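Local coordinates for protein topoisomerase IV subunit A (Escherichia coli, PDB 1ZVT) that forms the C-terminal beta-pinwheel domain of the DNA-decatenating enzyme topoisomerase IV and probably binds DNA, helping to set the enzyme's substrate specificity, at residues T201-V206 with R240-S245; A121-I126 with L167-G172; I6-M11 with A84-M89. All coordinates share one frame; numbering follows the deposited sequence.

Interaction 1 (T201-V206 with R240-S245)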
ATOM      1  N   THR A 201      -5.700   1.121  19.172  1.00 23.95           N
ATOM      2  CA  THR A 201      -6.270   2.449  19.386  1.00 24.13           C
ATOM      3  C   THR A 201      -5.773   3.321  18.247  1.00 24.19           C
ATOM      4  O   THR A 201      -4.622   3.195  17.855  1.00 23.87           O
ATOM      5  CB  THR A 201      -5.813   3.053  20.737  1.00 24.35           C
ATOM      6  OG1 THR A 201      -6.321   2.247  21.808  1.00 26.48           O
ATOM      7  CG2 THR A 201      -6.275   4.488  20.906  1.00 25.99           C
ATOM      8  N   LEU A 202      -6.675   4.138  17.696  1.00 23.37           N
ATOM      9  CA  LEU A 202      -6.364   5.126  16.657  1.00 25.14           C
ATOM     10  C   LEU A 202      -6.624   6.519  17.198  1.00 24.97           C
ATOM     11  O   LEU A 202      -7.698   6.797  17.760  1.00 24.67           O
ATOM     12  CB  LEU A 202      -7.241   4.917  15.415  1.00 26.32           C
ATOM     13  CG  LEU A 202      -6.678   3.933  14.384  1.00 29.10           C
ATOM     14  CD1 LEU A 202      -7.028   2.513  14.731  1.00 32.40           C
ATOM     15  CD2 LEU A 202      -7.241   4.288  13.042  1.00 30.54           C
ATOM     16  N   THR A 203      -5.659   7.406  17.008  1.00 23.75           N
ATOM     17  CA  THR A 203      -5.855   8.801  17.336  1.00 23.92           C
ATOM     18  C   THR A 203      -5.764   9.539  16.014  1.00 24.06           C
ATOM     19  O   THR A 203      -4.782   9.401  15.312  1.00 24.17           O
ATOM     20  CB  THR A 203      -4.782   9.302  18.307  1.00 24.34           C
ATOM     21  OG1 THR A 203      -4.857   8.538  19.527  1.00 26.16           O
ATOM     22  CG2 THR A 203      -4.976  10.759  18.625  1.00 25.00           C
ATOM     23  N   ILE A 204      -6.803  10.296  15.686  1.00 23.95           N
ATOM     24  CA  ILE A 204      -6.914  10.921  14.366  1.00 23.77           C
ATOM     25  C   ILE A 204      -7.023  12.418  14.562  1.00 24.16           C
ATOM     26  O   ILE A 204      -7.840  12.877  15.371  1.00 24.74           O
ATOM     27  CB  ILE A 204      -8.165  10.369  13.605  1.00 23.89           C
ATOM     28  CG1 ILE A 204      -8.096   8.842  13.464  1.00 25.37           C
ATOM     29  CG2 ILE A 204      -8.338  11.037  12.240  1.00 25.23           C
ATOM     30  CD1 ILE A 204      -9.329   8.204  12.826  1.00 25.36           C
ATOM     31  N   HIS A 205      -6.213  13.193  13.826  1.00 22.75           N
ATOM     32  CA  HIS A 205      -6.273  14.637  13.920  1.00 23.30           C
ATOM     33  C   HIS A 205      -6.674  15.250  12.599  1.00 23.04           C
ATOM     34  O   HIS A 205      -6.303  14.751  11.545  1.00 21.59           O
ATOM     35  CB  HIS A 205      -4.925  15.225  14.293  1.00 24.01           C
ATOM     36  CG  HIS A 205      -4.288  14.577  15.480  1.00 28.46           C
ATOM     37  ND1 HIS A 205      -3.965  15.284  16.613  1.00 32.04           N
ATOM     38  CD2 HIS A 205      -3.902  13.302  15.706  1.00 31.67           C
ATOM     39  CE1 HIS A 205      -3.402  14.475  17.488  1.00 29.90           C
ATOM     40  NE2 HIS A 205      -3.336  13.270  16.957  1.00 34.10           N
ATOM     41  N   VAL A 206      -7.477  16.302  12.677  1.00 22.25           N
ATOM     42  CA  VAL A 206      -7.768  17.157  11.548  1.00 23.66           C
ATOM     43  C   VAL A 206      -7.496  18.555  12.083  1.00 24.88           C
ATOM     44  O   VAL A 206      -8.312  19.088  12.848  1.00 24.72           O
ATOM     45  CB  VAL A 206      -9.272  17.093  11.144  1.00 23.72           C
ATOM     46  CG1 VAL A 206      -9.577  18.071  10.039  1.00 24.98           C
ATOM     47  CG2 VAL A 206      -9.714  15.656  10.755  1.00 25.52           C
ATOM     48  N   ARG A 240      -3.260  13.681  10.586  1.00 19.77           N
ATOM     49  CA  ARG A 240      -2.361  12.867  11.410  1.00 20.75           C
ATOM     50  C   ARG A 240      -3.117  11.666  11.923  1.00 20.08           C
ATOM     51  O   ARG A 240      -4.255  11.820  12.359  1.00 19.44           O
ATOM     52  CB  ARG A 240      -1.806  13.705  12.593  1.00 21.02           C
ATOM     53  CG  ARG A 240      -0.686  13.005  13.392  1.00 24.73           C
ATOM     54  CD  ARG A 240      -0.135  13.926  14.523  1.00 25.26           C
ATOM     55  NE  ARG A 240       0.421  15.204  14.031  1.00 32.24           N
ATOM     56  CZ  ARG A 240       1.102  16.065  14.800  1.00 33.05           C
ATOM     57  NH1 ARG A 240       1.307  15.795  16.090  1.00 32.78           N
ATOM     58  NH2 ARG A 240       1.561  17.205  14.294  1.00 35.47           N
ATOM     59  N   VAL A 241      -2.502  10.480  11.852  1.00 19.70           N
ATOM     60  CA  VAL A 241      -3.089   9.284  12.432  1.00 20.33           C
ATOM     61  C   VAL A 241      -1.993   8.579  13.217  1.00 20.82           C
ATOM     62  O   VAL A 241      -0.891   8.396  12.713  1.00 20.41           O
ATOM     63  CB  VAL A 241      -3.619   8.304  11.368  1.00 21.43           C
ATOM     64  CG1 VAL A 241      -4.195   7.068  12.044  1.00 23.15           C
ATOM     65  CG2 VAL A 241      -4.694   8.952  10.484  1.00 19.48           C
ATOM     66  N   GLU A 242      -2.301   8.186  14.447  1.00 20.95           N
ATOM     67  CA  GLU A 242      -1.347   7.398  15.244  1.00 21.84           C
ATOM     68  C   GLU A 242      -2.050   6.123  15.634  1.00 22.03           C
ATOM     69  O   GLU A 242      -3.109   6.184  16.243  1.00 22.71           O
ATOM     70  CB  GLU A 242      -0.930   8.187  16.486  1.00 23.08           C
ATOM     71  CG  GLU A 242      -0.171   9.455  16.125  1.00 26.52           C
ATOM     72  CD  GLU A 242      -0.343  10.533  17.165  1.00 34.65           C
ATOM     73  OE1 GLU A 242      -1.469  11.074  17.311  1.00 34.61           O
ATOM     74  OE2 GLU A 242       0.656  10.822  17.848  1.00 38.18           O
ATOM     75  N   ILE A 243      -1.474   4.979  15.267  1.00 21.36           N
ATOM     76  CA  ILE A 243      -2.073   3.681  15.558  1.00 22.34           C
ATOM     77  C   ILE A 243      -1.198   2.984  16.589  1.00 23.83           C
ATOM     78  O   ILE A 243      -0.024   2.754  16.347  1.00 23.51           O
ATOM     79  CB  ILE A 243      -2.159   2.816  14.280  1.00 22.76           C
ATOM     80  CG1 ILE A 243      -2.962   3.564  13.209  1.00 22.83           C
ATOM     81  CG2 ILE A 243      -2.784   1.471  14.576  1.00 21.83           C
ATOM     82  CD1 ILE A 243      -2.905   2.931  11.840  1.00 28.29           C
ATOM     83  N   ASP A 244      -1.784   2.667  17.737  1.00 25.15           N
ATOM     84  CA  ASP A 244      -1.081   1.921  18.785  1.00 29.07           C
ATOM     85  C   ASP A 244      -1.671   0.516  18.783  1.00 30.15           C
ATOM     86  O   ASP A 244      -2.865   0.365  19.004  1.00 29.25           O
ATOM     87  CB  ASP A 244      -1.259   2.644  20.127  1.00 30.00           C
ATOM     88  CG  ASP A 244      -0.507   3.964  20.164  1.00 34.03           C
ATOM     89  OD1 ASP A 244       0.729   3.924  19.973  1.00 37.66           O
ATOM     90  OD2 ASP A 244      -1.131   5.053  20.349  1.00 40.08           O
ATOM     91  N   SER A 245      -0.850  -0.484  18.447  1.00 32.05           N
ATOM     92  CA  SER A 245      -1.357  -1.830  18.142  1.00 34.79           C
ATOM     93  C   SER A 245      -0.618  -2.945  18.863  1.00 35.92           C
ATOM     94  O   SER A 245       0.495  -3.306  18.482  1.00 36.81           O
ATOM     95  CB  SER A 245      -1.403  -2.085  16.631  1.00 35.16           C
ATOM     96  OG  SER A 245      -0.110  -2.087  16.043  1.00 38.68           O
TER
HETATM   97  O   HOH W   1      -3.431   6.075  19.171  1.00 25.40           O
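Thr201, Thr203 and His205 pair with Asp244, Glu242 and Arg240 in antiparallel register, the short strand axes 4.7 Å apart and 173° from each other. The ladder belongs to the last sheet of the beta-pinwheel, where 201-206 is the middle strand between 209-213 and 240-244. Four backbone bonds tie the first two pairs, and His205 N to Arg240 O continues the ladder at 2.8 Å; the return bond from Arg240 N is weak. On one face Leu202, Ile204, Val241 and Ile243 point inward to the packing against the preceding blade, Leu202 and Ile243 lying side by side with Leu202 CG 3.9 Å from Ile243 CG1. Tyr194 and Leu196 of strand 190-196 lie against this face, and Leu148 and Ile150 also pack on it.

The other face is polar. His205 has CG anti to its carbonyl carbon (chi1 -50°), which swings the ring across the strand pair so that NE2 donates to Glu242 OE1 at 2.9 Å. OE1 is met nearly along its C-O bond but lies 22° out of the ring plane, and this His-carboxylate hydrogen bond is bent. Arg240 bends at chi3 and lays CD over one face of the His205 ring, 4.1 Å from the centroid, as a CH-pi contact. Replacing His205 by an alanine would probably leave Glu242 OE1 without this donor and the aliphatic part of Arg240 without the ring beneath it, freeing both to turn. Glu242 OE1 also rests 3.8 Å from Thr203 CG2. Beyond Thr203, a water bridges the strands: it hydrogen-bonds Thr203 OG1, Glu242 O and Asp244 OD2, the last at 2.8 Å.

Interaction 2 (A121-I126 with L167-G172)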
ATOM      1  N   ALA A 121       6.951  -5.678 -18.668  1.00 20.55           N
ATOM      2  CA  ALA A 121       5.695  -4.946 -18.551  1.00 20.48           C
ATOM      3  C   ALA A 121       4.935  -5.307 -17.282  1.00 20.27           C
ATOM      4  O   ALA A 121       3.883  -4.751 -17.041  1.00 20.62           O
ATOM      5  CB  ALA A 121       4.818  -5.193 -19.781  1.00 20.60           C
ATOM      6  N   GLY A 122       5.468  -6.241 -16.488  1.00 20.99           N
ATOM      7  CA  GLY A 122       4.794  -6.707 -15.254  1.00 21.31           C
ATOM      8  C   GLY A 122       3.415  -7.296 -15.501  1.00 22.86           C
ATOM      9  O   GLY A 122       3.122  -7.813 -16.604  1.00 23.42           O
ATOM     10  N   LYS A 123       2.570  -7.206 -14.476  1.00 21.87           N
ATOM     11  CA  LYS A 123       1.245  -7.831 -14.451  1.00 22.47           C
ATOM     12  C   LYS A 123       0.163  -6.834 -14.073  1.00 21.78           C
ATOM     13  O   LYS A 123       0.368  -5.995 -13.199  1.00 20.70           O
ATOM     14  CB  LYS A 123       1.265  -8.995 -13.440  1.00 23.21           C
ATOM     15  CG  LYS A 123      -0.061  -9.380 -12.831  1.00 25.95           C
ATOM     16  CD  LYS A 123       0.099 -10.515 -11.826  1.00 24.55           C
ATOM     17  CE  LYS A 123      -1.248 -10.842 -11.184  1.00 27.42           C
ATOM     18  NZ  LYS A 123      -1.183 -12.019 -10.255  1.00 27.85           N
ATOM     19  N   ALA A 124      -1.002  -6.923 -14.733  1.00 21.09           N
ATOM     20  CA  ALA A 124      -2.168  -6.162 -14.298  1.00 21.47           C
ATOM     21  C   ALA A 124      -2.668  -6.806 -13.017  1.00 21.83           C
ATOM     22  O   ALA A 124      -3.184  -7.923 -13.048  1.00 23.83           O
ATOM     23  CB  ALA A 124      -3.261  -6.193 -15.391  1.00 21.60           C
ATOM     24  N   LEU A 125      -2.445  -6.162 -11.880  1.00 20.74           N
ATOM     25  CA  LEU A 125      -2.739  -6.817 -10.603  1.00 20.79           C
ATOM     26  C   LEU A 125      -4.075  -6.354 -10.049  1.00 20.58           C
ATOM     27  O   LEU A 125      -4.901  -7.173  -9.648  1.00 20.89           O
ATOM     28  CB  LEU A 125      -1.631  -6.568  -9.584  1.00 20.20           C
ATOM     29  CG  LEU A 125      -1.904  -6.883  -8.112  1.00 20.27           C
ATOM     30  CD1 LEU A 125      -1.998  -8.375  -7.878  1.00 22.72           C
ATOM     31  CD2 LEU A 125      -0.787  -6.255  -7.245  1.00 23.00           C
ATOM     32  N   ILE A 126      -4.258  -5.040  -9.976  1.00 20.42           N
ATOM     33  CA  ILE A 126      -5.548  -4.501  -9.533  1.00 20.81           C
ATOM     34  C   ILE A 126      -6.138  -3.580 -10.594  1.00 21.10           C
ATOM     35  O   ILE A 126      -5.460  -2.697 -11.142  1.00 20.82           O
ATOM     36  CB  ILE A 126      -5.487  -3.856  -8.124  1.00 21.66           C
ATOM     37  CG1 ILE A 126      -6.865  -3.309  -7.714  1.00 22.47           C
ATOM     38  CG2 ILE A 126      -4.395  -2.790  -8.044  1.00 22.26           C
ATOM     39  CD1 ILE A 126      -7.016  -3.196  -6.223  1.00 23.40           C
ATOM     40  N   LEU A 167      -8.008 -13.267  -3.894  1.00 21.53           N
ATOM     41  CA  LEU A 167      -7.910 -13.325  -5.354  1.00 21.55           C
ATOM     42  C   LEU A 167      -6.446 -13.205  -5.762  1.00 22.29           C
ATOM     43  O   LEU A 167      -5.601 -12.825  -4.941  1.00 22.17           O
ATOM     44  CB  LEU A 167      -8.710 -12.181  -5.998  1.00 21.27           C
ATOM     45  CG  LEU A 167     -10.235 -12.186  -5.844  1.00 21.45           C
ATOM     46  CD1 LEU A 167     -10.794 -10.886  -6.403  1.00 22.24           C
ATOM     47  CD2 LEU A 167     -10.910 -13.426  -6.512  1.00 23.38           C
ATOM     48  N   SER A 168      -6.136 -13.525  -7.016  1.00 22.51           N
ATOM     49  CA  SER A 168      -4.752 -13.374  -7.513  1.00 23.40           C
ATOM     50  C   SER A 168      -4.615 -12.095  -8.318  1.00 23.18           C
ATOM     51  O   SER A 168      -3.503 -11.658  -8.611  1.00 23.40           O
ATOM     52  CB  SER A 168      -4.334 -14.569  -8.372  1.00 23.88           C
ATOM     53  OG  SER A 168      -5.195 -14.683  -9.482  1.00 26.97           O
ATOM     54  N   LYS A 169      -5.754 -11.522  -8.697  1.00 22.65           N
ATOM     55  CA  LYS A 169      -5.809 -10.260  -9.426  1.00 23.59           C
ATOM     56  C   LYS A 169      -7.268  -9.840  -9.621  1.00 22.97           C
ATOM     57  O   LYS A 169      -8.193 -10.604  -9.286  1.00 23.92           O
ATOM     58  CB  LYS A 169      -5.138 -10.414 -10.799  1.00 23.63           C
ATOM     59  CG  LYS A 169      -5.878 -11.395 -11.715  1.00 25.56           C
ATOM     60  CD  LYS A 169      -5.129 -11.631 -13.043  1.00 27.13           C
ATOM     61  CE  LYS A 169      -6.001 -12.403 -14.026  1.00 34.16           C
ATOM     62  NZ  LYS A 169      -6.749 -13.550 -13.397  1.00 37.09           N
ATOM     63  N   GLY A 170      -7.464  -8.648 -10.186  1.00 21.87           N
ATOM     64  CA  GLY A 170      -8.791  -8.173 -10.625  1.00 22.07           C
ATOM     65  C   GLY A 170      -9.189  -6.862  -9.982  1.00 21.32           C
ATOM     66  O   GLY A 170      -8.373  -6.198  -9.311  1.00 21.13           O
ATOM     67  N   LYS A 171     -10.448  -6.488 -10.177  1.00 20.31           N
ATOM     68  CA  LYS A 171     -10.986  -5.305  -9.508  1.00 20.29           C
ATOM     69  C   LYS A 171     -11.066  -5.536  -8.005  1.00 20.17           C
ATOM     70  O   LYS A 171     -10.882  -4.598  -7.217  1.00 19.88           O
ATOM     71  CB  LYS A 171     -12.378  -5.000 -10.057  1.00 19.71           C
ATOM     72  CG  LYS A 171     -13.075  -3.808  -9.430  1.00 21.12           C
ATOM     73  CD  LYS A 171     -14.538  -3.764  -9.908  1.00 23.46           C
ATOM     74  CE  LYS A 171     -15.281  -2.529  -9.418  1.00 24.82           C
ATOM     75  NZ  LYS A 171     -16.671  -2.454 -10.000  1.00 23.11           N
ATOM     76  N   GLY A 172     -11.330  -6.784  -7.612  1.00 19.94           N
ATOM     77  CA  GLY A 172     -11.635  -7.096  -6.230  1.00 19.45           C
ATOM     78  C   GLY A 172     -13.112  -6.994  -5.900  1.00 20.31           C
ATOM     79  O   GLY A 172     -13.961  -6.681  -6.760  1.00 20.50           O
TER
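Lys123 keeps CG trans to its backbone N (chi1 155°) and every later bond extended, a straight reach that delivers Lys123 NZ to the carbonyl of Ser168, 2.9 Å from Ser168 O. The contact joins two blades of the beta-pinwheel: 123-124 is an outermost strand of one four-stranded sheet, and 167-172 is the loop leading into 173-174, an outermost strand of the next. NZ approaches Ser168 O from well outside the carbonyl plane and also bonds Asp114 O, so two main-chain oxygens share the ammonium group. Lys169 crosses Lys123 at about a right angle, Lys169 CB lying 3.9 Å from Lys123 CE. The end of Lys169 leads away, and Lys123 NZ and Lys169 NZ are 6.6 Å apart, which probably limits the repulsion of their like charges.

Leu125 O takes the backbone N-H of Gly170 at 3.0 Å, tilted from the carbonyl plane, and the CA of Lys169 comes alongside it. The only bridge between the backbones pairs Ile126 with Gly170. Gly170 has phi 123°, a setting in which a CB would jam against the carbonyl of the preceding residue, which calls for glycine at this point of the loop. Leu125 and Ile126 also pack on Phe108 of strand 106-111, while Leu125 CD1 touches Ser168 O. Gly170 O, in turn, receives the C-H of Ile126 CA at 3.3 Å and lies 3.6 Å from Ile126 CG1.

Interaction 3 (I6-M11 with A84-M89)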
ATOM      1  N   ILE A   6      16.883  -2.757  -0.390  1.00 17.08           N
ATOM      2  CA  ILE A   6      16.608  -2.078  -1.656  1.00 16.49           C
ATOM      3  C   ILE A   6      16.107  -0.672  -1.326  1.00 16.00           C
ATOM      4  O   ILE A   6      15.229  -0.505  -0.480  1.00 16.98           O
ATOM      5  CB  ILE A   6      15.536  -2.812  -2.498  1.00 17.07           C
ATOM      6  CG1 ILE A   6      15.792  -4.333  -2.560  1.00 17.38           C
ATOM      7  CG2 ILE A   6      15.432  -2.144  -3.872  1.00 18.55           C
ATOM      8  CD1 ILE A   6      17.189  -4.731  -3.076  1.00 17.60           C
ATOM      9  N   VAL A   7      16.693   0.327  -1.980  1.00 15.92           N
ATOM     10  CA  VAL A   7      16.396   1.735  -1.696  1.00 16.36           C
ATOM     11  C   VAL A   7      15.818   2.393  -2.934  1.00 16.14           C
ATOM     12  O   VAL A   7      16.405   2.314  -4.019  1.00 16.80           O
ATOM     13  CB  VAL A   7      17.679   2.489  -1.268  1.00 16.45           C
ATOM     14  CG1 VAL A   7      17.377   3.998  -0.953  1.00 18.29           C
ATOM     15  CG2 VAL A   7      18.339   1.771  -0.063  1.00 19.13           C
ATOM     16  N   LEU A   8      14.656   3.015  -2.753  1.00 16.22           N
ATOM     17  CA  LEU A   8      13.910   3.706  -3.812  1.00 17.18           C
ATOM     18  C   LEU A   8      13.961   5.192  -3.566  1.00 18.10           C
ATOM     19  O   LEU A   8      13.750   5.657  -2.433  1.00 17.15           O
ATOM     20  CB  LEU A   8      12.450   3.247  -3.769  1.00 16.28           C
ATOM     21  CG  LEU A   8      11.467   3.932  -4.719  1.00 17.72           C
ATOM     22  CD1 LEU A   8      11.834   3.632  -6.198  1.00 18.30           C
ATOM     23  CD2 LEU A   8      10.014   3.502  -4.392  1.00 18.17           C
ATOM     24  N   SER A   9      14.243   5.947  -4.617  1.00 18.29           N
ATOM     25  CA  SER A   9      14.304   7.392  -4.491  1.00 19.54           C
ATOM     26  C   SER A   9      13.033   8.060  -5.026  1.00 20.36           C
ATOM     27  O   SER A   9      12.215   7.423  -5.711  1.00 19.51           O
ATOM     28  CB  SER A   9      15.529   7.939  -5.217  1.00 20.19           C
ATOM     29  OG  SER A   9      15.309   7.934  -6.623  1.00 19.65           O
ATOM     30  N   GLN A  10      12.886   9.356  -4.715  1.00 20.51           N
ATOM     31  CA  GLN A  10      11.704  10.128  -5.129  1.00 22.02           C
ATOM     32  C   GLN A  10      11.518  10.120  -6.647  1.00 23.19           C
ATOM     33  O   GLN A  10      10.386  10.059  -7.149  1.00 23.48           O
ATOM     34  CB  GLN A  10      11.839  11.578  -4.645  1.00 22.32           C
ATOM     35  CG  GLN A  10      11.666  11.751  -3.144  1.00 22.01           C
ATOM     36  CD  GLN A  10      10.305  11.285  -2.646  1.00 24.48           C
ATOM     37  OE1 GLN A  10       9.296  11.342  -3.370  1.00 26.21           O
ATOM     38  NE2 GLN A  10      10.274  10.791  -1.408  1.00 21.50           N
ATOM     39  N   MET A  11      12.646  10.138  -7.355  1.00 23.32           N
ATOM     40  CA  MET A  11      12.641  10.151  -8.831  1.00 24.65           C
ATOM     41  C   MET A  11      12.539   8.764  -9.458  1.00 24.04           C
ATOM     42  O   MET A  11      12.559   8.638 -10.687  1.00 23.56           O
ATOM     43  CB  MET A  11      13.889  10.847  -9.346  1.00 25.39           C
ATOM     44  CG  MET A  11      13.984  12.339  -8.994  1.00 30.18           C
ATOM     45  SD  MET A  11      12.604  13.262  -9.664  1.00 40.57           S
ATOM     46  CE  MET A  11      11.588  13.569  -8.223  1.00 40.93           C
ATOM     47  N   ALA A  84       2.637   6.862 -15.766  1.00 29.93           N
ATOM     48  CA  ALA A  84       2.585   6.091 -14.523  1.00 29.14           C
ATOM     49  C   ALA A  84       3.843   6.336 -13.722  1.00 28.71           C
ATOM     50  O   ALA A  84       4.920   6.591 -14.295  1.00 29.49           O
ATOM     51  CB  ALA A  84       2.449   4.601 -14.833  1.00 29.14           C
ATOM     52  N   THR A  85       3.710   6.244 -12.403  1.00 27.15           N
ATOM     53  CA  THR A  85       4.826   6.357 -11.483  1.00 25.83           C
ATOM     54  C   THR A  85       4.906   5.083 -10.642  1.00 25.99           C
ATOM     55  O   THR A  85       3.910   4.372 -10.493  1.00 24.71           O
ATOM     56  CB  THR A  85       4.654   7.546 -10.517  1.00 26.22           C
ATOM     57  OG1 THR A  85       3.359   7.487  -9.892  1.00 26.40           O
ATOM     58  CG2 THR A  85       4.813   8.894 -11.242  1.00 27.15           C
ATOM     59  N   VAL A  86       6.085   4.812 -10.091  1.00 24.61           N
ATOM     60  CA  VAL A  86       6.258   3.697  -9.148  1.00 24.78           C
ATOM     61  C   VAL A  86       6.019   4.187  -7.735  1.00 24.38           C
ATOM     62  O   VAL A  86       6.793   4.999  -7.191  1.00 25.56           O
ATOM     63  CB  VAL A  86       7.662   3.083  -9.252  1.00 23.99           C
ATOM     64  CG1 VAL A  86       7.928   2.125  -8.106  1.00 24.95           C
ATOM     65  CG2 VAL A  86       7.811   2.372 -10.596  1.00 25.56           C
ATOM     66  N   ASP A  87       4.954   3.684  -7.120  1.00 23.39           N
ATOM     67  CA  ASP A  87       4.501   4.258  -5.860  1.00 22.90           C
ATOM     68  C   ASP A  87       4.773   3.406  -4.635  1.00 22.05           C
ATOM     69  O   ASP A  87       4.819   3.913  -3.510  1.00 21.95           O
ATOM     70  CB  ASP A  87       3.001   4.575  -5.952  1.00 23.41           C
ATOM     71  CG  ASP A  87       2.696   5.642  -6.975  1.00 26.41           C
ATOM     72  OD1 ASP A  87       3.637   6.336  -7.438  1.00 25.64           O
ATOM     73  OD2 ASP A  87       1.511   5.788  -7.348  1.00 29.78           O
ATOM     74  N   HIS A  88       4.931   2.095  -4.848  1.00 20.68           N
ATOM     75  CA  HIS A  88       5.020   1.167  -3.740  1.00 20.80           C
ATOM     76  C   HIS A  88       6.066   0.097  -4.011  1.00 20.07           C
ATOM     77  O   HIS A  88       6.207  -0.358  -5.159  1.00 19.77           O
ATOM     78  CB  HIS A  88       3.665   0.494  -3.435  1.00 21.89           C
ATOM     79  CG  HIS A  88       2.489   1.432  -3.501  1.00 24.62           C
ATOM     80  ND1 HIS A  88       2.185   2.316  -2.490  1.00 27.16           N
ATOM     81  CD2 HIS A  88       1.553   1.618  -4.459  1.00 27.94           C
ATOM     82  CE1 HIS A  88       1.120   3.016  -2.829  1.00 25.27           C
ATOM     83  NE2 HIS A  88       0.713   2.610  -4.016  1.00 28.06           N
ATOM     84  N   MET A  89       6.781  -0.284  -2.954  1.00 19.14           N
ATOM     85  CA  MET A  89       7.846  -1.276  -3.027  1.00 19.27           C
ATOM     86  C   MET A  89       7.693  -2.277  -1.879  1.00 19.13           C
ATOM     87  O   MET A  89       7.455  -1.873  -0.722  1.00 19.67           O
ATOM     88  CB  MET A  89       9.209  -0.572  -2.912  1.00 19.38           C
ATOM     89  CG  MET A  89      10.399  -1.493  -2.969  1.00 19.37           C
ATOM     90  SD  MET A  89      12.024  -0.653  -3.084  1.00 19.83           S
ATOM     91  CE  MET A  89      12.054   0.349  -1.586  1.00 20.06           C
TER
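Met89 pushes its thioether end into the hollow between Ile6 and Leu8, two side chains on the same face of strand 3-9. This is face-to-face packing of strands from two successive blades of the pinwheel: the axes of the short segments pass 9.1 Å apart at 157°, and no hydrogen bond joins them. Met89 leaves its strand fully extended, then bends at the last torsion (chi3 59°), which folds CE down onto Leu8 CB, 3.6 Å away, and beside Ile6 O at 3.5 Å. Met89 SD sits between the two side chains, 3.8 Å from Ile6 CG2 and near Leu8 CB. Ile6 CG2 thus forms one wall of the notch and Leu8 CB the other, with the main chain of Ile6 as its floor.

Leu8 in turn points between Met89 and Val86, close to Met89 at CB but only loosely packed at CD2, which is 4.5 Å from Val86 CG1. Val86 and Met89 are three residues apart, yet both point to strand 3-9; the classic beta bulge at Asp87 and His88, opposite strand 47-51, accounts for this by adding a residue between them. Further apolar side chains surround the interlock: Val47 and Phe49 of strand 47-51 touch Met89, Val39 of strand 35-42 contacts both Ile6 and Met89, and Val14 of strand 13-18 lies against Leu8.

Overall arrangement
Along the chain the contacts close in the order interaction 3, interaction 2, interaction 1, each complete before the next begins; the last strand of each four-stranded sheet follows strands of the next, which laces neighbouring blades together. Interactions 2 and 3, with centres 19 Å apart and nearest atoms about 8 Å apart, both reach the same four-stranded sheet, one through its outermost strand 123-124 and the other through 86-90 at the opposite edge; each joins that sheet to a different neighbour. Interaction 1 lies within the last sheet, its centre 31 Å from that of interaction 2, across the chain's centre, and 26 Å from that of interaction 3. Together they combine blade-to-blade joints with pairing inside a blade.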